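Local coordinates for protein malyl-CoA lyase/beta-methylmalyl-CoA lyase (Methylobacterium extorquens, PDB 5UGR) that belongs to the HpcH/HpaI aldolase/citrate lyase family, folds as a TIM barrel and carries a magnesium ion, at residues L13-L18 with D319-K324; I39-E44 with K71-R76; N58-L63 with E94-L99; N147-A152 with Q210-V215; R280-M285 with R309-L314. One frame throughout, in Å; residues are numbered along the deposited sequence.

Contact 1 (L13-L18 with D319-K324); sequences LHRSEL and DAMGGK
Leu13 meets the end of helix 305-322 with its CB and both methyls, and this is the tight part of the contact. Its CB packs on Ala320 CB at 3.9 Å. Its CG stands anti to the backbone N (chi1 -179°), and from there CD2 reaches Met321 CG at 3.7 Å and the aliphatic part of Lys324 at CD. The Leu13 and Met321 side chains cross at about a right angle.

Met321 also lies over one face of the Arg15 guanidinium, with CG near the rim of that face. The Met321 chain bends at chi3, which brings CE to 3.6 Å from Arg15 NH1. CG thus lies over the face, while SD and CE reach NH1.

The looser side is polar and lies toward solvent, where Lys324 is exposed. Lys324 and Arg15 run past each other in opposite directions. Lys324 NZ comes to the guanidinium edge, 3.8 Å from Arg15 NH2. Asp37 pairs with both, OD1 to Lys324 NZ and OD2 to Arg15 NE, and its carboxylate probably draws the two cations together.

The contact sets the last modelled residues of the chain against the lead-in to barrel strand 16-21. That strand hydrogen-bonds to residues of strands 38-42 and 252-255, while Arg15 also packs on helix 259-268.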
# COMPACT_ATOMS: atom_id res chain seq x y z
N LEU A 13 19.77 -18.18 -22.14
CA LEU A 13 19.87 -19.59 -21.79
C LEU A 13 20.57 -19.70 -20.44
O LEU A 13 21.59 -19.08 -20.22
CB LEU A 13 20.65 -20.35 -22.87
CG LEU A 13 20.81 -21.82 -22.63
CD1 LEU A 13 19.51 -22.57 -22.76
CD2 LEU A 13 21.76 -22.40 -23.67
N HIS A 14 19.94 -20.39 -19.51
CA HIS A 14 20.35 -20.36 -18.11
C HIS A 14 20.12 -21.71 -17.42
O HIS A 14 19.53 -21.80 -16.35
CB HIS A 14 19.56 -19.23 -17.44
CG HIS A 14 20.08 -18.77 -16.14
ND1 HIS A 14 19.81 -17.51 -15.65
CD2 HIS A 14 20.84 -19.38 -15.22
CE1 HIS A 14 20.41 -17.35 -14.50
NE2 HIS A 14 21.02 -18.48 -14.20
N ARG A 15 20.56 -22.79 -18.05
CA ARG A 15 20.40 -24.13 -17.48
C ARG A 15 21.32 -24.41 -16.28
O ARG A 15 20.95 -25.11 -15.33
CB ARG A 15 20.63 -25.19 -18.55
CG ARG A 15 19.72 -25.12 -19.75
CD ARG A 15 20.23 -25.94 -20.89
NE ARG A 15 21.56 -25.54 -21.31
CZ ARG A 15 22.37 -26.27 -22.07
NH1 ARG A 15 22.00 -27.46 -22.54
NH2 ARG A 15 23.56 -25.82 -22.38
N SER A 16 22.55 -23.91 -16.40
CA SER A 16 23.62 -24.14 -15.46
C SER A 16 24.25 -22.83 -15.08
O SER A 16 24.51 -21.97 -15.95
CB SER A 16 24.67 -25.09 -16.08
OG SER A 16 25.12 -24.63 -17.34
N GLU A 17 24.46 -22.66 -13.77
CA GLU A 17 25.06 -21.41 -13.24
C GLU A 17 26.21 -21.81 -12.35
O GLU A 17 26.00 -22.32 -11.23
CB GLU A 17 23.98 -20.63 -12.50
CG GLU A 17 24.46 -19.36 -11.81
CD GLU A 17 23.33 -18.47 -11.28
OE1 GLU A 17 23.61 -17.50 -10.51
OE2 GLU A 17 22.16 -18.74 -11.66
N LEU A 18 27.44 -21.58 -12.85
CA LEU A 18 28.64 -22.02 -12.14
C LEU A 18 29.18 -20.90 -11.27
O LEU A 18 29.42 -19.79 -11.76
CB LEU A 18 29.70 -22.44 -13.15
CG LEU A 18 31.06 -22.85 -12.61
CD1 LEU A 18 30.94 -24.18 -11.90
CD2 LEU A 18 32.07 -22.96 -13.73
N ASP A 319 17.14 -21.69 -29.51
CA ASP A 319 18.04 -21.24 -30.58
C ASP A 319 19.44 -21.13 -30.02
O ASP A 319 20.42 -21.42 -30.70
CB ASP A 319 17.59 -19.88 -31.12
CG ASP A 319 16.31 -19.96 -31.99
OD1 ASP A 319 15.81 -21.10 -32.34
OD2 ASP A 319 15.87 -18.85 -32.39
N ALA A 320 19.56 -20.63 -28.78
CA ALA A 320 20.89 -20.50 -28.14
C ALA A 320 21.60 -21.83 -27.98
O ALA A 320 22.81 -21.94 -28.16
CB ALA A 320 20.75 -19.84 -26.78
N MET A 321 20.84 -22.84 -27.63
CA MET A 321 21.36 -24.19 -27.47
C MET A 321 21.90 -24.67 -28.79
O MET A 321 22.93 -25.32 -28.81
CB MET A 321 20.31 -25.16 -26.90
CG MET A 321 20.61 -25.48 -25.44
SD MET A 321 19.33 -26.59 -25.01
CE MET A 321 20.20 -28.08 -25.63
N GLY A 322 21.19 -24.38 -29.87
CA GLY A 322 21.57 -24.84 -31.17
C GLY A 322 22.86 -24.25 -31.64
O GLY A 322 23.52 -24.83 -32.48
N GLY A 323 23.23 -23.08 -31.11
CA GLY A 323 24.47 -22.42 -31.57
C GLY A 323 25.66 -22.50 -30.64
O GLY A 323 26.67 -21.87 -30.89
N LYS A 324 25.53 -23.29 -29.57
CA LYS A 324 26.52 -23.32 -28.47
C LYS A 324 27.83 -24.00 -28.86
O LYS A 324 28.91 -23.39 -28.71
CB LYS A 324 25.89 -23.89 -27.16
CG LYS A 324 26.43 -23.22 -25.88
CD LYS A 324 25.53 -23.35 -24.68
CE LYS A 324 26.06 -22.63 -23.39
NZ LYS A 324 26.71 -23.62 -22.43

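Contact 2 (I39-E44 with K71-R76); sequences IFLDLE and KTMMIR
Five backbone hydrogen bonds join Ile39-Leu43 to Thr72-Arg76 as parallel neighbours, with Phe40 beside Met74 and Leu41 beside Ile75. Leu41 N to Met74 O is 2.8 Å, and Leu43 N to Arg76 O carries the pairing past the strand end. The strand axes diverge by 30°.

Charged groups gather at the C-terminal end. Arg76 grips Asp42 side-on: NE gives to OD1 and NH2 to OD2, both at 2.8 Å and nearly straight. Asp42 lies in the guanidinium plane, but its carboxylate is met from above. On the opposite face of that carboxylate, Glu44 N bonds to OD1 and closes an Asx turn. Glu44 OE1 sits over one guanidinium face, 3.3 Å from Arg76 NE, an ion pair by charge alone. Phe40 CE1 lies over the other face, 3.7 Å from Arg76 NE, with the ring tilted 56° to it. The Glu44 side chain is about 4 Å from the bound magnesium, which Asp45 helps to bind.

Apolar contact follows on the reverse side: Ile39 CB packs against Met73 SD at 3.9 Å.

The pair belongs to a beta-alpha-beta unit of the barrel. Helix 52-65 covers Leu41, Leu43 and Ile75, and strands 16-21 and 101-104 flank the pair.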
# COMPACT_ATOMS: atom_id res chain seq x y z
N ILE A 39 28.17 -17.97 -15.66
CA ILE A 39 29.18 -18.05 -14.62
C ILE A 39 29.10 -16.81 -13.76
O ILE A 39 29.03 -15.70 -14.30
CB ILE A 39 30.64 -18.16 -15.21
CG1 ILE A 39 30.78 -19.51 -15.92
CG2 ILE A 39 31.68 -18.02 -14.07
CD1 ILE A 39 32.14 -19.73 -16.59
N PHE A 40 29.12 -16.99 -12.44
CA PHE A 40 29.38 -15.84 -11.59
C PHE A 40 30.70 -15.96 -10.91
O PHE A 40 31.06 -17.02 -10.39
CB PHE A 40 28.22 -15.49 -10.60
CG PHE A 40 28.05 -16.39 -9.41
CD1 PHE A 40 28.83 -16.26 -8.27
CD2 PHE A 40 26.97 -17.26 -9.35
CE1 PHE A 40 28.57 -17.02 -7.15
CE2 PHE A 40 26.69 -18.01 -8.24
CZ PHE A 40 27.51 -17.88 -7.11
N LEU A 41 31.44 -14.85 -11.00
CA LEU A 41 32.70 -14.68 -10.31
C LEU A 41 32.43 -14.06 -8.96
O LEU A 41 31.86 -12.94 -8.88
CB LEU A 41 33.65 -13.85 -11.17
CG LEU A 41 33.85 -14.33 -12.62
CD1 LEU A 41 34.85 -13.42 -13.35
CD2 LEU A 41 34.30 -15.82 -12.66
N ASP A 42 32.78 -14.78 -7.90
CA ASP A 42 32.28 -14.46 -6.57
C ASP A 42 33.23 -13.55 -5.78
O ASP A 42 34.46 -13.81 -5.69
CB ASP A 42 32.09 -15.78 -5.83
CG ASP A 42 31.25 -15.65 -4.56
OD1 ASP A 42 30.55 -14.61 -4.38
OD2 ASP A 42 31.32 -16.62 -3.74
N LEU A 43 32.67 -12.51 -5.19
CA LEU A 43 33.37 -11.65 -4.23
C LEU A 43 32.86 -11.81 -2.83
O LEU A 43 33.41 -11.22 -1.90
CB LEU A 43 33.20 -10.17 -4.65
CG LEU A 43 33.70 -9.86 -6.07
CD1 LEU A 43 32.75 -9.00 -6.89
CD2 LEU A 43 35.01 -9.22 -6.01
N GLU A 44 31.75 -12.52 -2.71
CA GLU A 44 30.93 -12.58 -1.49
C GLU A 44 31.22 -13.86 -0.69
O GLU A 44 32.36 -14.06 -0.23
CB GLU A 44 29.43 -12.30 -1.84
CG GLU A 44 28.52 -12.01 -0.63
CD GLU A 44 27.39 -12.97 -0.36
OE1 GLU A 44 27.37 -14.05 -1.03
OE2 GLU A 44 26.56 -12.66 0.56
N LYS A 71 29.39 -17.06 -22.98
CA LYS A 71 28.78 -17.25 -21.63
C LYS A 71 28.19 -15.96 -21.10
O LYS A 71 28.69 -14.88 -21.38
CB LYS A 71 29.81 -17.82 -20.65
CG LYS A 71 30.25 -19.27 -21.01
CD LYS A 71 31.33 -19.62 -20.03
CE LYS A 71 31.85 -21.00 -20.17
NZ LYS A 71 32.54 -21.15 -21.46
N THR A 72 27.11 -16.08 -20.34
CA THR A 72 26.62 -14.93 -19.58
C THR A 72 27.54 -14.78 -18.35
O THR A 72 27.56 -15.67 -17.50
CB THR A 72 25.17 -15.10 -19.15
OG1 THR A 72 24.33 -15.25 -20.31
CG2 THR A 72 24.68 -13.94 -18.32
N MET A 73 28.25 -13.66 -18.28
CA MET A 73 29.26 -13.45 -17.25
C MET A 73 28.73 -12.49 -16.20
O MET A 73 28.26 -11.37 -16.50
CB MET A 73 30.56 -12.92 -17.87
CG MET A 73 31.28 -13.94 -18.73
SD MET A 73 31.61 -15.53 -17.92
CE MET A 73 32.57 -14.99 -16.48
N MET A 74 28.84 -12.94 -14.94
CA MET A 74 28.26 -12.23 -13.81
C MET A 74 29.28 -12.10 -12.68
O MET A 74 30.23 -12.88 -12.62
CB MET A 74 27.02 -13.04 -13.35
CG MET A 74 26.09 -12.40 -12.31
SD MET A 74 24.41 -13.08 -12.41
CE MET A 74 24.72 -14.80 -11.96
N ILE A 75 29.05 -11.15 -11.78
CA ILE A 75 29.76 -11.13 -10.50
C ILE A 75 28.72 -11.18 -9.38
O ILE A 75 27.64 -10.58 -9.50
CB ILE A 75 30.62 -9.88 -10.32
CG1 ILE A 75 29.84 -8.55 -10.55
CG2 ILE A 75 31.85 -9.94 -11.22
CD1 ILE A 75 30.57 -7.24 -10.35
N ARG A 76 29.07 -11.93 -8.32
CA ARG A 76 28.29 -11.87 -7.07
C ARG A 76 29.01 -10.86 -6.17
O ARG A 76 30.12 -11.09 -5.69
CB ARG A 76 28.09 -13.18 -6.38
CG ARG A 76 27.25 -13.00 -5.09
CD ARG A 76 26.76 -14.28 -4.47
NE ARG A 76 27.83 -15.20 -4.05
CZ ARG A 76 27.62 -16.40 -3.52
NH1 ARG A 76 26.37 -16.82 -3.32
NH2 ARG A 76 28.62 -17.27 -3.28

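Contact 3 (N58-L63 with E94-L99); sequences NIIQAL and EACPRL
Cys96 lies against one side of helix 52-65, between Ile60 and Leu63. Its SG touches the helix backbone at Ile60 CA, 3.7 Å away, and Ile60 CG2 at 3.9 Å. Its CB meets Leu63 CD1 at 4.0 Å. SG stands anti to the carbonyl carbon (chi1 -55°), and this turns the sulfur onto the helix.

Around this core, Ile60 CG2 also packs on Ala95 CB at 4.0 Å. Leu63 CD1 meets Leu99 CD1 at 4.2 Å. Arg98 touches with CB, 3.6 Å from Leu63 O, and with CG; its end leads away. No polar bond joins the two segments.

The backbone sets these positions. Cys96 is the first residue to leave helical geometry after helix 85-95. A type I turn follows from Cys96 to Leu99, closed by Leu99 N to Cys96 O at 3.1 Å. Further out, Arg98 NH1 forms a salt bridge with Asp100, and Arg98 NH2 bonds to the carbonyl oxygens of Gly69 and Lys71. Asn64 ND2 bonds to Ala95 O.

This is neighbouring-helix packing on the outside of a TIM barrel, at the turn leading from helix 85-95 to strand 101-104.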
# COMPACT_ATOMS: atom_id res chain seq x y z
N ASN A 58 41.61 -9.66 -9.09
CA ASN A 58 41.67 -10.91 -9.85
C ASN A 58 40.54 -10.97 -10.85
O ASN A 58 40.74 -11.35 -12.03
CB ASN A 58 41.61 -12.14 -8.97
CG ASN A 58 42.80 -12.30 -8.02
OD1 ASN A 58 43.89 -11.71 -8.22
ND2 ASN A 58 42.62 -13.12 -7.02
N ILE A 59 39.33 -10.59 -10.39
CA ILE A 59 38.20 -10.63 -11.29
C ILE A 59 38.25 -9.63 -12.46
O ILE A 59 37.88 -9.93 -13.59
CB ILE A 59 36.87 -10.46 -10.44
CG1 ILE A 59 36.63 -11.78 -9.68
CG2 ILE A 59 35.68 -10.12 -11.34
CD1 ILE A 59 35.51 -11.74 -8.65
N ILE A 60 38.77 -8.45 -12.19
CA ILE A 60 38.95 -7.49 -13.24
C ILE A 60 39.89 -8.08 -14.32
O ILE A 60 39.61 -8.01 -15.52
CB ILE A 60 39.51 -6.17 -12.67
CG1 ILE A 60 38.39 -5.42 -11.90
CG2 ILE A 60 40.03 -5.30 -13.81
CD1 ILE A 60 38.85 -4.21 -11.11
N GLN A 61 40.98 -8.67 -13.87
CA GLN A 61 41.96 -9.27 -14.80
C GLN A 61 41.29 -10.42 -15.57
O GLN A 61 41.39 -10.50 -16.82
CB GLN A 61 43.24 -9.72 -14.04
CG GLN A 61 44.10 -10.69 -14.85
CD GLN A 61 45.46 -10.96 -14.28
OE1 GLN A 61 46.43 -10.80 -14.97
NE2 GLN A 61 45.54 -11.40 -13.02
N ALA A 62 40.51 -11.26 -14.83
CA ALA A 62 39.91 -12.42 -15.48
C ALA A 62 38.85 -11.98 -16.53
O ALA A 62 38.82 -12.52 -17.66
CB ALA A 62 39.27 -13.34 -14.45
N LEU A 63 38.01 -11.01 -16.18
CA LEU A 63 37.02 -10.56 -17.12
C LEU A 63 37.61 -9.89 -18.35
O LEU A 63 37.06 -10.02 -19.45
CB LEU A 63 36.01 -9.58 -16.47
CG LEU A 63 35.00 -10.22 -15.52
CD1 LEU A 63 34.35 -9.12 -14.71
CD2 LEU A 63 33.99 -10.98 -16.32
N GLU A 94 33.40 -0.15 -13.98
CA GLU A 94 34.23 0.83 -14.72
C GLU A 94 35.20 0.15 -15.66
O GLU A 94 35.38 0.61 -16.78
CB GLU A 94 34.97 1.76 -13.75
CG GLU A 94 34.12 2.87 -13.15
CD GLU A 94 34.90 3.83 -12.27
OE1 GLU A 94 36.12 3.64 -12.03
OE2 GLU A 94 34.27 4.84 -11.85
N ALA A 95 35.81 -0.95 -15.19
CA ALA A 95 36.96 -1.57 -15.89
C ALA A 95 36.62 -2.65 -16.89
O ALA A 95 37.49 -3.01 -17.68
CB ALA A 95 37.96 -2.09 -14.88
N CYS A 96 35.39 -3.19 -16.82
CA CYS A 96 35.15 -4.50 -17.46
C CYS A 96 33.92 -4.50 -18.34
O CYS A 96 32.84 -4.96 -17.93
CB CYS A 96 35.07 -5.61 -16.42
SG CYS A 96 36.46 -5.77 -15.30
N PRO A 97 34.03 -4.01 -19.59
CA PRO A 97 32.92 -4.09 -20.55
C PRO A 97 32.37 -5.53 -20.75
O PRO A 97 31.20 -5.67 -21.12
CB PRO A 97 33.55 -3.60 -21.88
CG PRO A 97 34.76 -2.87 -21.50
CD PRO A 97 35.20 -3.30 -20.15
N ARG A 98 33.19 -6.56 -20.58
CA ARG A 98 32.74 -7.95 -20.77
C ARG A 98 31.65 -8.38 -19.81
O ARG A 98 30.89 -9.29 -20.09
CB ARG A 98 33.93 -8.93 -20.73
CG ARG A 98 33.60 -10.40 -20.95
CD ARG A 98 33.01 -10.62 -22.31
NE ARG A 98 32.59 -11.97 -22.60
CZ ARG A 98 31.41 -12.47 -22.18
NH1 ARG A 98 30.61 -11.76 -21.38
NH2 ARG A 98 31.06 -13.71 -22.54
N LEU A 99 31.59 -7.74 -18.64
CA LEU A 99 30.56 -8.10 -17.66
C LEU A 99 29.18 -7.95 -18.27
O LEU A 99 28.84 -6.91 -18.84
CB LEU A 99 30.72 -7.23 -16.42
CG LEU A 99 29.85 -7.64 -15.25
CD1 LEU A 99 30.19 -9.00 -14.68
CD2 LEU A 99 29.87 -6.55 -14.18

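Contact 4 (N147-A152 with Q210-V215); sequences NVEAIA and QNRMLV
Glu149 and Arg212 form a two-pronged salt bridge. Arg212 NH2 gives to Glu149 OE1 at 2.8 Å with an angle of 173°, on the syn lone pair. Arg212 NE gives to Glu149 OE2 at 2.9 Å, also from the syn side. The carboxylate and guanidinium planes are nearly coplanar, 27° apart, although the two side chains cross at about a right angle. Arg212 is extended from CG to NE, while Glu149 folds at chi2 (85°) to turn its carboxylate onto the guanidinium edge. Both side chains also have a second conformer; this bridge describes one.

A water adds a second link. It donates to Glu149 OE2 at 2.7 Å and to Arg212 O at 2.9 Å. OE2 takes both the water and NE, which probably helps to hold the carboxylate in this conformer. Arg212 NH2 has a weak bond to Ala146 O.

The packing lies beside this bridge. Val148 slides past Arg212 in the opposite direction, with CG1 at 3.7 Å from Arg212 NE. Its other methyl, CG2, meets Met213 CG at 4.2 Å.

Other copies of the protein come close. Phe208 of one neighbouring subunit and Val215 of another pack on Arg212. Within the chain, Val148 and Met213 both rest on Ile139 of strand 134-139 and Met161 of strand 158-163. The contact therefore joins helix 148-151 to helix 207-220 over the outer side of these barrel strands.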
# COMPACT_ATOMS: atom_id res chain seq x y z
N ASN A 147 9.23 -10.81 0.96
CA ASN A 147 9.06 -9.69 0.08
C ASN A 147 9.29 -10.06 -1.38
O ASN A 147 9.46 -9.18 -2.23
CB ASN A 147 9.98 -8.54 0.52
CG ASN A 147 9.55 -7.98 1.85
OD1 ASN A 147 8.52 -7.32 1.93
ND2 ASN A 147 10.30 -8.24 2.85
N VAL A 148 9.24 -11.37 -1.71
CA VAL A 148 9.73 -11.79 -3.02
C VAL A 148 8.91 -11.25 -4.18
O VAL A 148 9.46 -10.92 -5.24
CB VAL A 148 9.88 -13.32 -3.08
CG1 VAL A 148 8.57 -14.08 -2.95
CG2 VAL A 148 10.70 -13.76 -4.28
N GLU A 149 7.59 -11.11 -4.00
CA GLU A 149 6.75 -10.63 -5.06
C GLU A 149 7.05 -9.17 -5.38
O GLU A 149 7.10 -8.78 -6.55
CB GLU A 149 5.27 -10.79 -4.69
CG GLU A 149 4.85 -12.23 -4.44
CD GLU A 149 5.08 -12.74 -3.02
OE1 GLU A 149 5.57 -12.00 -2.02
OE2 GLU A 149 4.74 -13.98 -2.93
N ALA A 150 7.26 -8.36 -4.35
CA ALA A 150 7.67 -6.98 -4.53
C ALA A 150 9.06 -6.84 -5.12
O ALA A 150 9.30 -5.96 -5.99
CB ALA A 150 7.57 -6.20 -3.19
N ILE A 151 9.96 -7.70 -4.71
CA ILE A 151 11.32 -7.66 -5.30
C ILE A 151 11.26 -7.93 -6.79
O ILE A 151 12.02 -7.38 -7.57
CB ILE A 151 12.26 -8.65 -4.55
CG1 ILE A 151 12.51 -8.16 -3.10
CG2 ILE A 151 13.57 -8.85 -5.29
CD1 ILE A 151 13.04 -9.23 -2.17
N ALA A 152 10.32 -8.79 -7.22
CA ALA A 152 10.28 -9.18 -8.61
C ALA A 152 10.01 -8.03 -9.60
O ALA A 152 10.32 -8.19 -10.78
CB ALA A 152 9.20 -10.26 -8.81
N GLN A 210 10.54 -22.71 -2.88
CA GLN A 210 10.69 -22.82 -4.34
C GLN A 210 9.45 -22.38 -5.11
O GLN A 210 9.53 -21.67 -6.08
CB GLN A 210 11.07 -24.26 -4.72
CG GLN A 210 12.55 -24.57 -4.37
CD GLN A 210 12.93 -25.98 -4.76
OE1 GLN A 210 12.13 -26.89 -4.70
NE2 GLN A 210 14.17 -26.16 -5.16
N ASN A 211 8.28 -22.80 -4.62
CA ASN A 211 7.05 -22.45 -5.29
C ASN A 211 6.78 -20.96 -5.16
O ASN A 211 6.33 -20.32 -6.10
CB ASN A 211 5.85 -23.24 -4.78
CG ASN A 211 5.72 -24.65 -5.41
OD1 ASN A 211 5.03 -24.84 -6.42
ND2 ASN A 211 6.40 -25.62 -4.83
N ARG A 212 6.99 -20.38 -3.98
CA ARG A 212 6.72 -18.94 -3.85
C ARG A 212 7.63 -18.13 -4.73
O ARG A 212 7.16 -17.19 -5.39
CB ARG A 212 6.80 -18.48 -2.41
CG ARG A 212 6.26 -17.05 -2.24
CD ARG A 212 6.20 -16.68 -0.76
NE ARG A 212 5.89 -15.27 -0.65
CZ ARG A 212 5.85 -14.60 0.48
NH1 ARG A 212 6.12 -15.22 1.65
NH2 ARG A 212 5.67 -13.29 0.42
N MET A 213 8.91 -18.48 -4.76
CA MET A 213 9.81 -17.76 -5.66
C MET A 213 9.48 -17.97 -7.13
O MET A 213 9.50 -17.00 -7.90
CB MET A 213 11.27 -18.14 -5.39
CG MET A 213 12.28 -17.19 -6.01
SD MET A 213 13.98 -17.78 -6.03
CE MET A 213 13.87 -18.82 -7.48
N LEU A 214 9.13 -19.20 -7.48
CA LEU A 214 8.68 -19.51 -8.84
C LEU A 214 7.52 -18.63 -9.28
O LEU A 214 7.51 -18.07 -10.38
CB LEU A 214 8.30 -20.97 -8.94
CG LEU A 214 7.62 -21.43 -10.25
CD1 LEU A 214 8.65 -21.73 -11.28
CD2 LEU A 214 6.68 -22.55 -10.01
N VAL A 215 6.49 -18.54 -8.44
CA VAL A 215 5.30 -17.75 -8.77
C VAL A 215 5.69 -16.28 -8.97
O VAL A 215 5.24 -15.64 -9.96
CB VAL A 215 4.17 -17.96 -7.74
CG1 VAL A 215 3.09 -16.85 -7.88
CG2 VAL A 215 3.61 -19.35 -7.88
O HOH W 1 4.63 -15.84 -4.93

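Contact 5 (R280-M285 with R309-L314); sequences RILEAM and RMAEAL
Ile281 and Ala311 have the nearest CA atoms of the two segments, 6.8 Å apart. The axes of segments 280-285 and 309-314 pass 9.6 Å from each other. Their directions make an angle of 123°, so the helices run neither parallel nor strictly antiparallel. Each keeps its own backbone bonds, such as Met285 N to Ile281 O at 2.9 Å, and side chains alone make the contact.

The small Ala311 is the centre. Its CB points to the other helix and meets Ile281 CG2 at 3.8 Å. Ile281 CB and CD1 are only slightly further off, and Leu282 CD2 touches the same methyl at 4.2 Å. Two branched side chains thus share one alanine.

Glu312 extends the contact along its aliphatic part. Leu282 CD2 lies 3.9 Å from Glu312 CG, and the two side chains meet at a slant. The Glu312 chain runs extended beyond CG, which carries its carboxylate on toward Met285. In one of its two conformers, Met285 crosses it at about a right angle, with CE at 3.6 Å from Glu312 OE2.

The strand pair 296-298 and 301-303 connects helix 272-291, which precedes it, to helix 305-322, which follows it. Ile281 packs on Leu298 and Met285 on Val296, both of strand 296-298. Leu282 also touches Ile315 and Met285 touches Ile308, the residues just after and just before segment 309-314.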
# COMPACT_ATOMS: atom_id res chain seq x y z
N ARG A 280 5.33 -23.81 -33.38
CA ARG A 280 4.03 -23.81 -34.04
C ARG A 280 3.19 -22.62 -33.66
O ARG A 280 2.40 -22.13 -34.47
CB ARG A 280 3.27 -25.09 -33.72
CG ARG A 280 3.97 -26.31 -34.34
CD ARG A 280 3.19 -27.58 -34.13
NE ARG A 280 1.95 -27.58 -34.89
CZ ARG A 280 0.73 -27.81 -34.38
NH1 ARG A 280 0.56 -28.13 -33.13
NH2 ARG A 280 -0.36 -27.72 -35.14
N ILE A 281 3.36 -22.14 -32.43
CA ILE A 281 2.75 -20.90 -32.03
C ILE A 281 3.26 -19.74 -32.90
O ILE A 281 2.47 -18.91 -33.36
CB ILE A 281 2.92 -20.64 -30.52
CG1 ILE A 281 2.00 -21.57 -29.71
CG2 ILE A 281 2.62 -19.20 -30.18
CD1 ILE A 281 2.30 -21.63 -28.20
N LEU A 282 4.58 -19.67 -33.10
CA LEU A 282 5.17 -18.59 -33.91
C LEU A 282 4.66 -18.70 -35.36
O LEU A 282 4.38 -17.67 -35.98
CB LEU A 282 6.71 -18.60 -33.83
CG LEU A 282 7.36 -18.43 -32.44
CD1 LEU A 282 8.81 -18.01 -32.60
CD2 LEU A 282 6.59 -17.51 -31.52
N GLU A 283 4.55 -19.92 -35.88
CA GLU A 283 4.03 -20.03 -37.26
C GLU A 283 2.53 -19.68 -37.27
O GLU A 283 2.09 -19.01 -38.19
CB GLU A 283 4.37 -21.36 -37.91
CG GLU A 283 5.84 -21.51 -38.32
CD GLU A 283 6.21 -20.68 -39.51
OE1 GLU A 283 5.73 -20.98 -40.60
OE2 GLU A 283 6.98 -19.72 -39.36
N ALA A 284 1.78 -19.98 -36.21
CA ALA A 284 0.37 -19.56 -36.14
C ALA A 284 0.22 -18.05 -36.09
O ALA A 284 -0.75 -17.48 -36.62
CB ALA A 284 -0.29 -20.19 -34.91
N MET A 285 1.18 -17.38 -35.44
CA MET A 285 1.20 -15.91 -35.45
C MET A 285 1.39 -15.39 -36.87
O MET A 285 0.73 -14.44 -37.28
CB MET A 285 2.35 -15.36 -34.61
CG MET A 285 2.20 -15.65 -33.15
SD MET A 285 3.76 -15.53 -32.28
CE MET A 285 4.28 -13.86 -32.66
N ARG A 309 4.22 -14.51 -25.82
CA ARG A 309 5.46 -14.06 -25.22
C ARG A 309 6.27 -15.16 -24.58
O ARG A 309 7.51 -15.17 -24.71
CB ARG A 309 5.24 -12.86 -24.29
CG ARG A 309 4.73 -11.63 -25.00
CD ARG A 309 4.36 -10.46 -24.11
NE ARG A 309 4.20 -9.23 -24.90
CZ ARG A 309 4.27 -8.01 -24.41
NH1 ARG A 309 4.44 -7.80 -23.08
NH2 ARG A 309 4.12 -7.00 -25.24
N MET A 310 5.60 -16.13 -23.95
CA MET A 310 6.29 -17.32 -23.45
C MET A 310 6.91 -18.14 -24.55
O MET A 310 8.01 -18.66 -24.39
CB MET A 310 5.37 -18.20 -22.61
CG MET A 310 4.92 -17.53 -21.35
SD MET A 310 4.13 -18.64 -20.15
CE MET A 310 5.58 -19.49 -19.46
N ALA A 311 6.22 -18.27 -25.67
CA ALA A 311 6.73 -19.04 -26.79
C ALA A 311 7.96 -18.38 -27.40
O ALA A 311 8.96 -19.05 -27.67
CB ALA A 311 5.65 -19.21 -27.84
N GLU A 312 7.91 -17.06 -27.54
CA GLU A 312 9.05 -16.33 -28.07
C GLU A 312 10.29 -16.52 -27.17
O GLU A 312 11.39 -16.74 -27.67
CB GLU A 312 8.73 -14.84 -28.22
CG GLU A 312 7.74 -14.53 -29.32
CD GLU A 312 7.28 -13.09 -29.38
OE1 GLU A 312 7.24 -12.44 -28.31
OE2 GLU A 312 6.89 -12.66 -30.50
N ALA A 313 10.08 -16.48 -25.84
CA ALA A 313 11.20 -16.65 -24.89
C ALA A 313 11.79 -18.07 -24.99
O ALA A 313 13.06 -18.24 -25.03
CB ALA A 313 10.74 -16.33 -23.46
N LEU A 314 10.91 -19.07 -25.07
CA LEU A 314 11.40 -20.45 -25.15
C LEU A 314 12.21 -20.68 -26.42
O LEU A 314 13.23 -21.39 -26.39
CB LEU A 314 10.28 -21.46 -25.05
CG LEU A 314 10.71 -22.93 -25.08
CD1 LEU A 314 11.64 -23.24 -23.92
CD2 LEU A 314 9.46 -23.79 -25.05

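How the contacts relate
Contacts 1 to 4 involve the TIM barrel itself, and contact 5 lies in the C-terminal helices. Contact 1 joins the start of the barrel to the C-terminal end of the model, so the other four fall between its segments. Contacts 2 and 3 alternate along the sequence and touch, with centres 10 Å apart: helix 52-65 links the two strands of contact 2. Contact 1 meets contact 2 through neighbouring strands 16-21 and 38-42. Contact 4 lies across the chain's centre from contact 2, about 22 Å away between centres. Contacts 1 and 5 share helix 305-322, which brings the C-terminal part back to the start of the barrel.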